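PDB 2GIA: mitochondrial RNA-binding protein 1, which is an RNA-binding protein that forms a guide-RNA binding complex with MRP2, thought to act as an RNA matchmaker in mitochondrial RNA editing. Local coordinates for residues G25-R29 / S40-Q44; L77-E83 / D98-S102; Q104-G110 / W123-N129. One frame throughout, in Å; residues are numbered along the deposited sequence.

Contact 1: G25-R29 / S40-Q44; sequences GTMTR and SQYPQ
With CG anti to the backbone N (chi1 -169°) and the rest of its chain extended, Gln41 carries its amide across to Thr26 and Thr28, while a chain bent at chi2 (-78°) and again at chi3 brings the methyl end of Met27 back to the ring of Tyr42. Both pairings sit on an antiparallel beta hairpin, strands 26-33 and 36-43, the two inner strands of a four-stranded sheet in a Whirly-type fold. The faces of the hairpin show how differently the same register can be used. On the side of the threonines, Gln41 NE2 donates to Thr28 OG1 over 2.9 Å, almost straight and in the plane of the amide. At the other end of this amide, Gln41 OE1 touches Thr26 CG2 at 3.6 Å and accepts a bond from Trp123 NE1, so partners on both ends fix which way round the group lies. The reverse side is more apolar at its centre. There Met27 CE meets Tyr42 CD2 at 3.2 Å, a tight approach oblique to the ring, and Met27 SD makes a Met-aromatic contact. Arg29 reaches the far end of the same tyrosine, its guanidinium turned 65° from the ring plane; the NH2 bond to Tyr42 OH is weak, and the salt bridge of Arg29 NE with Glu14 is its stronger tie. Met27 and Tyr42 also exchange two backbone bonds, as do Arg29 and Ser40. Where the strands run out, Gln44 N still donates to Gly25 O over 3.0 Å.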
ATOM      1  N   GLY B  25       7.509  11.616 -32.150  1.00 27.84           N
ATOM      2  CA  GLY B  25       6.635  11.882 -31.013  1.00 23.86           C
ATOM      3  C   GLY B  25       5.531  10.861 -30.763  1.00 21.02           C
ATOM      4  O   GLY B  25       5.038  10.198 -31.685  1.00 25.44           O
ATOM      5  N   THR B  26       5.124  10.743 -29.494  1.00 22.59           N
ATOM      6  CA  THR B  26       4.067   9.809 -29.115  1.00 21.14           C
ATOM      7  C   THR B  26       3.398  10.281 -27.846  1.00 20.89           C
ATOM      8  O   THR B  26       3.959  11.075 -27.087  1.00 21.01           O
ATOM      9  CB  THR B  26       4.649   8.407 -28.738  1.00 24.64           C
ATOM     10  OG1 THR B  26       5.575   8.578 -27.638  1.00 23.47           O
ATOM     11  CG2 THR B  26       5.380   7.765 -29.921  1.00 20.87           C
ATOM     12  N   MET B  27       2.181   9.798 -27.636  1.00 17.03           N
ATOM     13  CA  MET B  27       1.483  10.033 -26.379  1.00 16.67           C
ATOM     14  C   MET B  27       1.255   8.584 -25.907  1.00 19.25           C
ATOM     15  O   MET B  27       0.621   7.793 -26.601  1.00 18.39           O
ATOM     16  CB  MET B  27       0.141  10.764 -26.559  1.00 18.03           C
ATOM     17  CG  MET B  27      -0.513  11.142 -25.179  1.00 25.24           C
ATOM     18  SD  MET B  27      -1.319   9.688 -24.393  1.00 26.84           S
ATOM     19  CE  MET B  27      -2.887   9.660 -25.314  1.00 38.56           C
ATOM     20  N   THR B  28       1.773   8.211 -24.730  1.00 18.61           N
ATOM     21  CA  THR B  28       1.590   6.814 -24.286  1.00 15.52           C
ATOM     22  C   THR B  28       0.664   6.830 -23.075  1.00 18.51           C
ATOM     23  O   THR B  28       0.839   7.652 -22.183  1.00 18.14           O
ATOM     24  CB  THR B  28       2.973   6.187 -23.823  1.00 19.10           C
ATOM     25  OG1 THR B  28       3.875   6.178 -24.930  1.00 20.33           O
ATOM     26  CG2 THR B  28       2.781   4.759 -23.295  1.00 18.37           C
ATOM     27  N   ARG B  29      -0.299   5.936 -23.044  1.00 16.30           N
ATOM     28  CA  ARG B  29      -1.264   5.903 -21.924  1.00 15.49           C
ATOM     29  C   ARG B  29      -1.282   4.528 -21.283  1.00 20.10           C
ATOM     30  O   ARG B  29      -1.314   3.529 -21.997  1.00 20.88           O
ATOM     31  CB  ARG B  29      -2.704   6.191 -22.461  1.00 14.33           C
ATOM     32  CG  ARG B  29      -3.793   6.173 -21.347  1.00 19.86           C
ATOM     33  CD  ARG B  29      -5.224   6.402 -21.904  1.00 25.49           C
ATOM     34  NE  ARG B  29      -5.314   7.786 -22.356  1.00 28.07           N
ATOM     35  CZ  ARG B  29      -5.925   8.178 -23.468  1.00 38.24           C
ATOM     36  NH1 ARG B  29      -5.941   9.457 -23.788  1.00 28.09           N
ATOM     37  NH2 ARG B  29      -6.528   7.294 -24.248  1.00 32.96           N
ATOM     38  N   SER B  40      -1.860   1.957 -24.266  1.00 18.84           N
ATOM     39  CA  SER B  40      -2.133   2.603 -25.552  1.00 18.82           C
ATOM     40  C   SER B  40      -1.071   3.588 -25.949  1.00 16.09           C
ATOM     41  O   SER B  40      -0.325   4.116 -25.109  1.00 19.37           O
ATOM     42  CB  SER B  40      -3.490   3.370 -25.461  1.00 19.48           C
ATOM     43  OG  SER B  40      -4.513   2.461 -25.174  1.00 34.07           O
ATOM     44  N   GLN B  41      -0.934   3.809 -27.257  1.00 17.56           N
ATOM     45  CA  GLN B  41      -0.002   4.814 -27.669  1.00 16.19           C
ATOM     46  C   GLN B  41      -0.505   5.460 -28.959  1.00 19.86           C
ATOM     47  O   GLN B  41      -0.983   4.750 -29.839  1.00 19.13           O
ATOM     48  CB  GLN B  41       1.374   4.245 -27.943  1.00 18.65           C
ATOM     49  CG  GLN B  41       2.392   5.386 -28.112  1.00 19.15           C
ATOM     50  CD  GLN B  41       3.792   4.857 -28.415  1.00 26.14           C
ATOM     51  OE1 GLN B  41       4.088   4.421 -29.529  1.00 22.19           O
ATOM     52  NE2 GLN B  41       4.660   4.895 -27.409  1.00 15.62           N
ATOM     53  N   TYR B  42      -0.370   6.782 -29.043  1.00 21.31           N
ATOM     54  CA  TYR B  42      -0.804   7.540 -30.227  1.00 19.55           C
ATOM     55  C   TYR B  42       0.382   8.246 -30.854  1.00 19.45           C
ATOM     56  O   TYR B  42       1.130   8.898 -30.158  1.00 22.96           O
ATOM     57  CB  TYR B  42      -1.803   8.609 -29.815  1.00 17.84           C
ATOM     58  CG  TYR B  42      -3.000   8.084 -29.056  1.00 28.46           C
ATOM     59  CD1 TYR B  42      -4.259   8.142 -29.618  1.00 41.20           C
ATOM     60  CD2 TYR B  42      -2.879   7.549 -27.759  1.00 34.53           C
ATOM     61  CE1 TYR B  42      -5.386   7.701 -28.946  1.00 45.18           C
ATOM     62  CE2 TYR B  42      -4.029   7.092 -27.064  1.00 43.35           C
ATOM     63  CZ  TYR B  42      -5.282   7.188 -27.690  1.00 46.49           C
ATOM     64  OH  TYR B  42      -6.456   6.831 -27.080  1.00 45.55           O
ATOM     65  N   PRO B  43       0.575   8.122 -32.180  1.00 22.34           N
ATOM     66  CA  PRO B  43       1.697   8.791 -32.861  1.00 20.67           C
ATOM     67  C   PRO B  43       1.407  10.290 -32.864  1.00 24.13           C
ATOM     68  O   PRO B  43       0.236  10.698 -32.941  1.00 22.03           O
ATOM     69  CB  PRO B  43       1.627   8.249 -34.292  1.00 26.85           C
ATOM     70  CG  PRO B  43       0.797   7.022 -34.213  1.00 26.09           C
ATOM     71  CD  PRO B  43      -0.199   7.275 -33.106  1.00 23.64           C
ATOM     72  N   GLN B  44       2.437  11.113 -32.770  1.00 24.26           N
ATOM     73  CA  GLN B  44       2.230  12.556 -32.826  1.00 18.89           C
ATOM     74  C   GLN B  44       1.665  12.854 -34.232  1.00 23.55           C
ATOM     75  O   GLN B  44       2.021  12.167 -35.189  1.00 23.42           O
ATOM     76  CB  GLN B  44       3.560  13.293 -32.654  1.00 24.04           C
ATOM     77  CG  GLN B  44       3.498  14.779 -32.850  1.00 24.42           C
ATOM     78  CD  GLN B  44       4.819  15.447 -32.423  1.00 35.99           C
ATOM     79  OE1 GLN B  44       5.537  14.921 -31.574  1.00 26.31           O
ATOM     80  NE2 GLN B  44       5.130  16.600 -33.004  1.00 25.30           N
TER
HETATM   81  O   HOH W   1      -4.645   2.897 -22.309  1.00 20.90           O
HETATM   82  O   HOH W   2      -7.745   9.986 -26.474  1.00 46.10           O

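Contact 2: L77-E83 / D98-S102; sequences LVGVCKE and DFEKS
Lys101 NZ is gripped from two directions across this contact, by Cys81 O at 2.8 Å and by Glu83 OE1 at 2.9 Å, the latter a salt bridge; a weak bond to Tyr106 OH adds a third partner. Helix 71-81 supplies Cys81 O at its last residue, and Glu83 follows in the Schellman motif that ends it: Glu83 takes a positive phi and its backbone N turns back to Val80 O at 3.1 Å. That reversal sets the glutamate chain beside the last helical carbonyls, so one ammonium group can serve carboxylate and helix end together. A positive charge at this C-terminal end would be expected to suit the helix dipole. Glu83 OE1 is met on its anti side, 18° out of the carboxylate plane, and the extended lysine chain, CG anti to the backbone N (chi1 -174°), spans the distance from the strand. Deeper in, the helix lies along strand 98-101 at 8.1 Å between the short axes, and its side-chain contacts with Phe99 are apolar. The Phe99 ring takes Leu77 CD2 on CD1 at 3.6 Å and Val80 CG1 on CE1 at the same separation, both approaching obliquely, and these two residues seat helix 71-81 on the five-stranded sheet of the Whirly-type fold. Leu135 of helix 130-145 and Tyr106, its plane nearly parallel, are further neighbours of the ring. Away from the strand, Val78 packs on Leu174 of the MRP2 chain. Between the polar and apolar ends stands Val80, whose CG1 also reaches Lys101 N at 3.7 Å.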
ATOM      1  N   LEU B  77       4.051  -8.088 -14.100  1.00 16.72           N
ATOM      2  CA  LEU B  77       4.759  -6.824 -14.281  1.00 14.71           C
ATOM      3  C   LEU B  77       5.232  -6.301 -12.928  1.00 17.13           C
ATOM      4  O   LEU B  77       6.321  -5.741 -12.819  1.00 17.91           O
ATOM      5  CB  LEU B  77       3.847  -5.770 -14.953  1.00 17.60           C
ATOM      6  CG  LEU B  77       3.295  -6.075 -16.358  1.00 28.14           C
ATOM      7  CD1 LEU B  77       2.925  -4.760 -17.071  1.00 17.31           C
ATOM      8  CD2 LEU B  77       4.264  -6.917 -17.192  1.00 18.12           C
ATOM      9  N   VAL B  78       4.412  -6.469 -11.883  1.00 16.94           N
ATOM     10  CA  VAL B  78       4.859  -6.009 -10.568  1.00 14.60           C
ATOM     11  C   VAL B  78       6.071  -6.876 -10.152  1.00 16.40           C
ATOM     12  O   VAL B  78       7.057  -6.357  -9.612  1.00 17.68           O
ATOM     13  CB  VAL B  78       3.710  -6.113  -9.534  1.00 14.23           C
ATOM     14  CG1 VAL B  78       4.249  -5.822  -8.116  1.00 19.31           C
ATOM     15  CG2 VAL B  78       2.656  -5.049  -9.906  1.00 16.22           C
ATOM     16  N   GLY B  79       6.000  -8.178 -10.427  1.00 18.84           N
ATOM     17  CA  GLY B  79       7.120  -9.053 -10.125  1.00 20.20           C
ATOM     18  C   GLY B  79       8.418  -8.614 -10.823  1.00 25.27           C
ATOM     19  O   GLY B  79       9.528  -8.780 -10.273  1.00 20.63           O
ATOM     20  N   VAL B  80       8.313  -8.084 -12.042  1.00 16.40           N
ATOM     21  CA  VAL B  80       9.507  -7.591 -12.756  1.00 13.65           C
ATOM     22  C   VAL B  80      10.005  -6.337 -12.038  1.00 22.65           C
ATOM     23  O   VAL B  80      11.208  -6.143 -11.862  1.00 18.83           O
ATOM     24  CB  VAL B  80       9.174  -7.232 -14.266  1.00 18.50           C
ATOM     25  CG1 VAL B  80      10.312  -6.354 -14.886  1.00 15.77           C
ATOM     26  CG2 VAL B  80       9.021  -8.498 -15.076  1.00 16.29           C
ATOM     27  N   CYS B  81       9.081  -5.479 -11.615  1.00 17.29           N
ATOM     28  CA  CYS B  81       9.487  -4.261 -10.891  1.00 19.98           C
ATOM     29  C   CYS B  81      10.240  -4.602  -9.603  1.00 26.22           C
ATOM     30  O   CYS B  81      11.214  -3.909  -9.203  1.00 19.97           O
ATOM     31  CB  CYS B  81       8.245  -3.443 -10.491  1.00 17.30           C
ATOM     32  SG  CYS B  81       7.490  -2.621 -11.949  1.00 19.79           S
ATOM     33  N   LYS B  82       9.752  -5.660  -8.960  1.00 18.51           N
ATOM     34  CA  LYS B  82      10.293  -6.141  -7.677  1.00 19.55           C
ATOM     35  C   LYS B  82      11.501  -7.037  -7.849  1.00 26.67           C
ATOM     36  O   LYS B  82      12.098  -7.486  -6.858  1.00 26.99           O
ATOM     37  CB  LYS B  82       9.177  -6.881  -6.942  1.00 21.04           C
ATOM     38  CG  LYS B  82       8.177  -5.905  -6.294  1.00 21.28           C
ATOM     39  CD  LYS B  82       7.001  -6.632  -5.647  1.00 38.27           C
ATOM     40  CE  LYS B  82       6.145  -5.643  -4.849  1.00 42.38           C
ATOM     41  NZ  LYS B  82       6.973  -5.013  -3.760  1.00 49.78           N
ATOM     42  N   GLU B  83      11.856  -7.289  -9.109  1.00 21.12           N
ATOM     43  CA  GLU B  83      12.999  -8.115  -9.461  1.00 25.19           C
ATOM     44  C   GLU B  83      12.849  -9.581  -9.043  1.00 28.86           C
ATOM     45  O   GLU B  83      13.824 -10.240  -8.707  1.00 24.36           O
ATOM     46  CB  GLU B  83      14.292  -7.497  -8.869  1.00 30.49           C
ATOM     47  CG  GLU B  83      14.444  -6.044  -9.293  1.00 30.17           C
ATOM     48  CD  GLU B  83      15.661  -5.327  -8.737  1.00 45.83           C
ATOM     49  OE1 GLU B  83      15.805  -4.135  -9.056  1.00 39.30           O
ATOM     50  OE2 GLU B  83      16.466  -5.928  -7.992  1.00 54.65           O
ATOM     51  N   ASP B  98       7.385  -8.279 -24.588  1.00 15.62           N
ATOM     52  CA  ASP B  98       8.234  -8.572 -23.435  1.00 18.78           C
ATOM     53  C   ASP B  98       8.265  -7.326 -22.559  1.00 17.52           C
ATOM     54  O   ASP B  98       8.373  -6.187 -23.077  1.00 17.72           O
ATOM     55  CB  ASP B  98       9.707  -8.823 -23.846  1.00 18.82           C
ATOM     56  CG  ASP B  98       9.949 -10.246 -24.358  1.00 27.82           C
ATOM     57  OD1 ASP B  98       8.984 -11.022 -24.414  1.00 24.58           O
ATOM     58  OD2 ASP B  98      11.101 -10.569 -24.708  1.00 26.76           O
ATOM     59  N   PHE B  99       8.259  -7.531 -21.248  1.00 15.70           N
ATOM     60  CA  PHE B  99       8.404  -6.402 -20.334  1.00 14.01           C
ATOM     61  C   PHE B  99       9.638  -6.744 -19.480  1.00 12.74           C
ATOM     62  O   PHE B  99       9.688  -7.827 -18.850  1.00 16.38           O
ATOM     63  CB  PHE B  99       7.171  -6.284 -19.396  1.00 11.63           C
ATOM     64  CG  PHE B  99       7.278  -5.157 -18.401  1.00 21.95           C
ATOM     65  CD1 PHE B  99       7.539  -5.415 -17.056  1.00 18.47           C
ATOM     66  CD2 PHE B  99       7.065  -3.818 -18.819  1.00 17.31           C
ATOM     67  CE1 PHE B  99       7.582  -4.351 -16.119  1.00 13.38           C
ATOM     68  CE2 PHE B  99       7.105  -2.735 -17.899  1.00 20.29           C
ATOM     69  CZ  PHE B  99       7.362  -2.995 -16.537  1.00 15.66           C
ATOM     70  N   GLU B 100      10.619  -5.832 -19.416  1.00 14.91           N
ATOM     71  CA  GLU B 100      11.792  -6.130 -18.591  1.00 15.93           C
ATOM     72  C   GLU B 100      12.336  -4.884 -17.919  1.00 19.68           C
ATOM     73  O   GLU B 100      12.055  -3.753 -18.350  1.00 17.51           O
ATOM     74  CB  GLU B 100      12.890  -6.796 -19.423  1.00 23.48           C
ATOM     75  CG  GLU B 100      13.213  -6.086 -20.708  1.00 30.01           C
ATOM     76  CD  GLU B 100      14.032  -7.008 -21.641  1.00 37.98           C
ATOM     77  OE1 GLU B 100      13.701  -7.095 -22.815  1.00 28.06           O
ATOM     78  OE2 GLU B 100      15.004  -7.647 -21.190  1.00 36.48           O
ATOM     79  N   LYS B 101      13.115  -5.087 -16.867  1.00 19.15           N
ATOM     80  CA  LYS B 101      13.674  -3.962 -16.106  1.00 25.11           C
ATOM     81  C   LYS B 101      15.046  -3.647 -16.651  1.00 31.95           C
ATOM     82  O   LYS B 101      15.823  -4.566 -16.906  1.00 31.68           O
ATOM     83  CB  LYS B 101      13.751  -4.321 -14.606  1.00 23.25           C
ATOM     84  CG  LYS B 101      14.192  -3.150 -13.673  1.00 25.52           C
ATOM     85  CD  LYS B 101      13.851  -3.471 -12.221  1.00 26.44           C
ATOM     86  CE  LYS B 101      14.044  -2.254 -11.303  1.00 23.68           C
ATOM     87  NZ  LYS B 101      13.544  -2.625  -9.961  1.00 24.07           N
ATOM     88  N   SER B 102      15.317  -2.366 -16.905  1.00 29.99           N
ATOM     89  CA  SER B 102      16.614  -1.945 -17.431  1.00 33.40           C
ATOM     90  C   SER B 102      17.334  -1.096 -16.373  1.00 38.14           C
ATOM     91  O   SER B 102      16.784  -0.834 -15.302  1.00 32.64           O
ATOM     92  CB  SER B 102      16.417  -1.119 -18.692  1.00 37.00           C
ATOM     93  OG  SER B 102      15.861   0.138 -18.367  1.00 39.75           O
TER

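Contact 3: Q104-G110 / W123-N129; sequences QGYHLHG and WSVKFDN
His107, with CG anti to the backbone N (chi1 -175°), carries its ring across toward Ser124 and Lys126 and shows how one imidazole can be held on edge and faces at once. CB lies 4.1 Å from Lys126 NZ. Beyond it, the ammonium stands over the centre of the ring, with NZ 3.1 Å above the plane formed by CG, ND1, CD2, CE1 and NE2 of His107. The placing resembles a cation-pi contact if the imidazole is neutral; the angle at ND1 is poor for a hydrogen bond. At the ring edge, CD2 has Val125 O in plane at 3.5 Å. The tip, NE2, makes a short hydrogen bond of 2.6 Å with Ser124 OG, in which either atom could donate. His109 closes the opposite face, its CD2 lying 3.3 Å above the same plane; Glu100 holds His109 NE2, so a second-shell carboxylate positions the covering ring. The bend at the end of the Lys126 chain (chi4 -46°) is what turns NZ inward over the imidazole. On the reverse side of the strands the contact is apolar: Leu108 CD2 touches Trp123 CZ3 at 3.9 Å, and Leu108 CB packs on Val125 CG1. Nearer the helix, a water donates to Asp128 OD1 over 2.8 Å and more weakly to Tyr106 O. Backbone bonds join the strands from Gly110 and Trp123 as far as Gln104 and Asn129. One polar face and one face packed on strands 12-17 and 36-43 make this antiparallel pair typical of the sheet-on-sheet core of the Whirly fold.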
ATOM      1  N   GLN B 104      18.002   2.054 -16.620  1.00 27.86           N
ATOM      2  CA  GLN B 104      17.331   3.358 -16.503  1.00 29.72           C
ATOM      3  C   GLN B 104      15.833   3.310 -16.143  1.00 26.46           C
ATOM      4  O   GLN B 104      15.246   4.331 -15.723  1.00 23.66           O
ATOM      5  CB  GLN B 104      17.483   4.137 -17.801  1.00 34.97           C
ATOM      6  CG  GLN B 104      18.929   4.425 -18.196  1.00 47.68           C
ATOM      7  CD  GLN B 104      19.614   5.343 -17.208  1.00 55.80           C
ATOM      8  OE1 GLN B 104      19.086   6.411 -16.870  1.00 64.32           O
ATOM      9  NE2 GLN B 104      20.795   4.939 -16.734  1.00 67.34           N
ATOM     10  N   GLY B 105      15.214   2.138 -16.295  1.00 19.62           N
ATOM     11  CA  GLY B 105      13.793   2.039 -16.015  1.00 19.57           C
ATOM     12  C   GLY B 105      13.185   0.744 -16.493  1.00 16.30           C
ATOM     13  O   GLY B 105      13.635  -0.341 -16.064  1.00 22.32           O
ATOM     14  N   TYR B 106      12.180   0.833 -17.369  1.00 13.97           N
ATOM     15  CA  TYR B 106      11.513  -0.371 -17.881  1.00 15.48           C
ATOM     16  C   TYR B 106      11.341  -0.272 -19.384  1.00 16.75           C
ATOM     17  O   TYR B 106      11.237   0.830 -19.927  1.00 20.41           O
ATOM     18  CB  TYR B 106      10.141  -0.565 -17.194  1.00 16.62           C
ATOM     19  CG  TYR B 106      10.301  -0.790 -15.697  1.00 17.36           C
ATOM     20  CD1 TYR B 106      10.540  -2.076 -15.180  1.00 16.86           C
ATOM     21  CD2 TYR B 106      10.252   0.271 -14.820  1.00 14.68           C
ATOM     22  CE1 TYR B 106      10.737  -2.285 -13.794  1.00 21.88           C
ATOM     23  CE2 TYR B 106      10.451   0.073 -13.411  1.00 12.93           C
ATOM     24  CZ  TYR B 106      10.690  -1.198 -12.924  1.00 17.14           C
ATOM     25  OH  TYR B 106      10.852  -1.392 -11.569  1.00 16.66           O
ATOM     26  N   HIS B 107      11.289  -1.428 -20.045  1.00 17.14           N
ATOM     27  CA  HIS B 107      11.188  -1.445 -21.504  1.00 20.70           C
ATOM     28  C   HIS B 107      10.101  -2.448 -21.852  1.00 19.22           C
ATOM     29  O   HIS B 107      10.160  -3.606 -21.428  1.00 16.78           O
ATOM     30  CB  HIS B 107      12.552  -1.903 -22.059  1.00 17.53           C
ATOM     31  CG  HIS B 107      12.663  -1.867 -23.554  1.00 19.07           C
ATOM     32  ND1 HIS B 107      13.708  -2.461 -24.230  1.00 22.19           N
ATOM     33  CD2 HIS B 107      11.887  -1.275 -24.492  1.00 20.39           C
ATOM     34  CE1 HIS B 107      13.572  -2.235 -25.534  1.00 26.15           C
ATOM     35  NE2 HIS B 107      12.477  -1.517 -25.716  1.00 23.69           N
ATOM     36  N   LEU B 108       9.106  -2.009 -22.623  1.00 16.71           N
ATOM     37  CA  LEU B 108       7.996  -2.903 -23.042  1.00 15.95           C
ATOM     38  C   LEU B 108       8.178  -2.916 -24.580  1.00 17.95           C
ATOM     39  O   LEU B 108       8.256  -1.863 -25.199  1.00 17.04           O
ATOM     40  CB  LEU B 108       6.630  -2.292 -22.666  1.00 15.52           C
ATOM     41  CG  LEU B 108       5.399  -3.027 -23.235  1.00 17.66           C
ATOM     42  CD1 LEU B 108       5.264  -4.424 -22.604  1.00 15.52           C
ATOM     43  CD2 LEU B 108       4.138  -2.169 -22.994  1.00 17.22           C
ATOM     44  N   HIS B 109       8.270  -4.098 -25.190  1.00 17.03           N
ATOM     45  CA  HIS B 109       8.569  -4.131 -26.627  1.00 16.45           C
ATOM     46  C   HIS B 109       8.200  -5.450 -27.289  1.00 15.94           C
ATOM     47  O   HIS B 109       8.156  -6.496 -26.633  1.00 19.49           O
ATOM     48  CB  HIS B 109      10.068  -3.826 -26.831  1.00 15.26           C
ATOM     49  CG  HIS B 109      10.989  -4.809 -26.146  1.00 19.65           C
ATOM     50  ND1 HIS B 109      11.445  -5.954 -26.766  1.00 24.77           N
ATOM     51  CD2 HIS B 109      11.472  -4.854 -24.882  1.00 21.18           C
ATOM     52  CE1 HIS B 109      12.169  -6.664 -25.911  1.00 26.05           C
ATOM     53  NE2 HIS B 109      12.202  -6.021 -24.757  1.00 24.40           N
ATOM     54  N   GLY B 110       7.893  -5.364 -28.586  1.00 19.77           N
ATOM     55  CA  GLY B 110       7.560  -6.556 -29.358  1.00 19.85           C
ATOM     56  C   GLY B 110       6.771  -6.230 -30.608  1.00 17.54           C
ATOM     57  O   GLY B 110       6.907  -5.152 -31.203  1.00 20.37           O
ATOM     58  N   TRP B 123       7.494  -2.628 -32.166  1.00 21.58           N
ATOM     59  CA  TRP B 123       7.172  -1.482 -31.314  1.00 21.68           C
ATOM     60  C   TRP B 123       8.004  -1.559 -30.013  1.00 19.67           C
ATOM     61  O   TRP B 123       8.320  -2.643 -29.536  1.00 18.23           O
ATOM     62  CB  TRP B 123       5.694  -1.553 -30.978  1.00 18.59           C
ATOM     63  CG  TRP B 123       5.182  -0.399 -30.115  1.00 21.98           C
ATOM     64  CD1 TRP B 123       5.199   0.938 -30.415  1.00 24.56           C
ATOM     65  CD2 TRP B 123       4.555  -0.518 -28.851  1.00 24.19           C
ATOM     66  NE1 TRP B 123       4.604   1.660 -29.397  1.00 20.33           N
ATOM     67  CE2 TRP B 123       4.198   0.781 -28.421  1.00 24.78           C
ATOM     68  CE3 TRP B 123       4.248  -1.604 -28.023  1.00 24.48           C
ATOM     69  CZ2 TRP B 123       3.552   1.022 -27.199  1.00 25.35           C
ATOM     70  CZ3 TRP B 123       3.603  -1.367 -26.805  1.00 32.50           C
ATOM     71  CH2 TRP B 123       3.266  -0.063 -26.407  1.00 25.37           C
ATOM     72  N   SER B 124       8.353  -0.399 -29.478  1.00 17.70           N
ATOM     73  CA  SER B 124       9.142  -0.327 -28.261  1.00 18.98           C
ATOM     74  C   SER B 124       8.781   0.954 -27.504  1.00 19.74           C
ATOM     75  O   SER B 124       8.703   2.010 -28.121  1.00 20.62           O
ATOM     76  CB  SER B 124      10.632  -0.258 -28.614  1.00 24.47           C
ATOM     77  OG  SER B 124      11.405   0.055 -27.470  1.00 27.36           O
ATOM     78  N   VAL B 125       8.573   0.858 -26.189  1.00 17.17           N
ATOM     79  CA  VAL B 125       8.332   2.073 -25.390  1.00 17.49           C
ATOM     80  C   VAL B 125       9.101   1.870 -24.070  1.00 18.10           C
ATOM     81  O   VAL B 125       9.168   0.737 -23.541  1.00 18.32           O
ATOM     82  CB  VAL B 125       6.824   2.332 -25.153  1.00 25.84           C
ATOM     83  CG1 VAL B 125       6.198   1.187 -24.374  1.00 19.69           C
ATOM     84  CG2 VAL B 125       6.643   3.673 -24.406  1.00 23.22           C
ATOM     85  N   LYS B 126       9.689   2.946 -23.551  1.00 13.62           N
ATOM     86  CA  LYS B 126      10.499   2.856 -22.335  1.00 16.87           C
ATOM     87  C   LYS B 126       9.914   3.785 -21.299  1.00 18.73           C
ATOM     88  O   LYS B 126       9.317   4.775 -21.661  1.00 20.25           O
ATOM     89  CB  LYS B 126      11.945   3.293 -22.638  1.00 20.28           C
ATOM     90  CG  LYS B 126      12.739   2.306 -23.556  1.00 23.99           C
ATOM     91  CD  LYS B 126      14.166   2.806 -23.715  1.00 40.32           C
ATOM     92  CE  LYS B 126      14.995   1.999 -24.692  1.00 41.51           C
ATOM     93  NZ  LYS B 126      14.805   0.573 -24.421  1.00 53.22           N
ATOM     94  N   PHE B 127      10.074   3.446 -20.021  1.00 18.99           N
ATOM     95  CA  PHE B 127       9.580   4.285 -18.901  1.00 19.10           C
ATOM     96  C   PHE B 127      10.843   4.427 -18.084  1.00 17.47           C
ATOM     97  O   PHE B 127      11.158   3.556 -17.257  1.00 17.14           O
ATOM     98  CB  PHE B 127       8.529   3.499 -18.118  1.00 16.66           C
ATOM     99  CG  PHE B 127       7.294   3.141 -18.964  1.00 19.45           C
ATOM    100  CD1 PHE B 127       6.209   4.012 -19.021  1.00 20.84           C
ATOM    101  CD2 PHE B 127       7.249   1.949 -19.689  1.00 17.90           C
ATOM    102  CE1 PHE B 127       5.066   3.698 -19.799  1.00 21.20           C
ATOM    103  CE2 PHE B 127       6.102   1.615 -20.475  1.00 17.70           C
ATOM    104  CZ  PHE B 127       5.026   2.484 -20.526  1.00 17.75           C
ATOM    105  N   ASP B 128      11.536   5.539 -18.281  1.00 19.55           N
ATOM    106  CA  ASP B 128      12.818   5.757 -17.604  1.00 19.53           C
ATOM    107  C   ASP B 128      12.781   6.874 -16.565  1.00 18.36           C
ATOM    108  O   ASP B 128      11.929   7.755 -16.625  1.00 17.80           O
ATOM    109  CB  ASP B 128      13.909   6.075 -18.658  1.00 22.06           C
ATOM    110  CG  ASP B 128      14.293   4.850 -19.491  1.00 32.98           C
ATOM    111  OD1 ASP B 128      13.935   3.723 -19.089  1.00 26.26           O
ATOM    112  OD2 ASP B 128      14.969   5.008 -20.531  1.00 34.91           O
ATOM    113  N   ASN B 129      13.724   6.830 -15.635  1.00 18.17           N
ATOM    114  CA  ASN B 129      13.810   7.863 -14.608  1.00 21.64           C
ATOM    115  C   ASN B 129      12.488   8.091 -13.863  1.00 18.68           C
ATOM    116  O   ASN B 129      11.892   7.127 -13.379  1.00 19.18           O
ATOM    117  CB  ASN B 129      14.328   9.144 -15.270  1.00 27.80           C
ATOM    118  CG  ASN B 129      15.599   8.873 -16.030  1.00 37.07           C
ATOM    119  OD1 ASN B 129      16.520   8.249 -15.494  1.00 40.40           O
ATOM    120  ND2 ASN B 129      15.647   9.282 -17.275  1.00 37.15           N
TER
HETATM  121  O   HOH W   3      16.684   5.533 -13.403  1.00 36.90           O
HETATM  122  O   HOH W   4      14.395   1.239 -20.273  1.00 27.73           O

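In the fold
Read from the N terminus, the three contacts come in series, none nesting in or crossing another. Contact 1 closes the ten-residue loop of the hairpin in the first sheet. Contact 2 then closes fourteen residues, running from helix 71-81 through strand 87-91 and back to strand 96-101. Contact 3 closes twelve more, around the short strand 111-112, just before helix 130-145. Contacts 2 and 3 share the second sheet, where strands 96-101 and 105-109 are neighbours; the centres of the two contacts lie about 11 Å apart. Contacts 1 and 3 touch through Thr28 and Val125, sheet against sheet. Contacts 1 and 2, with centres about 22 Å apart, stay separate, so contact 3 bridges them.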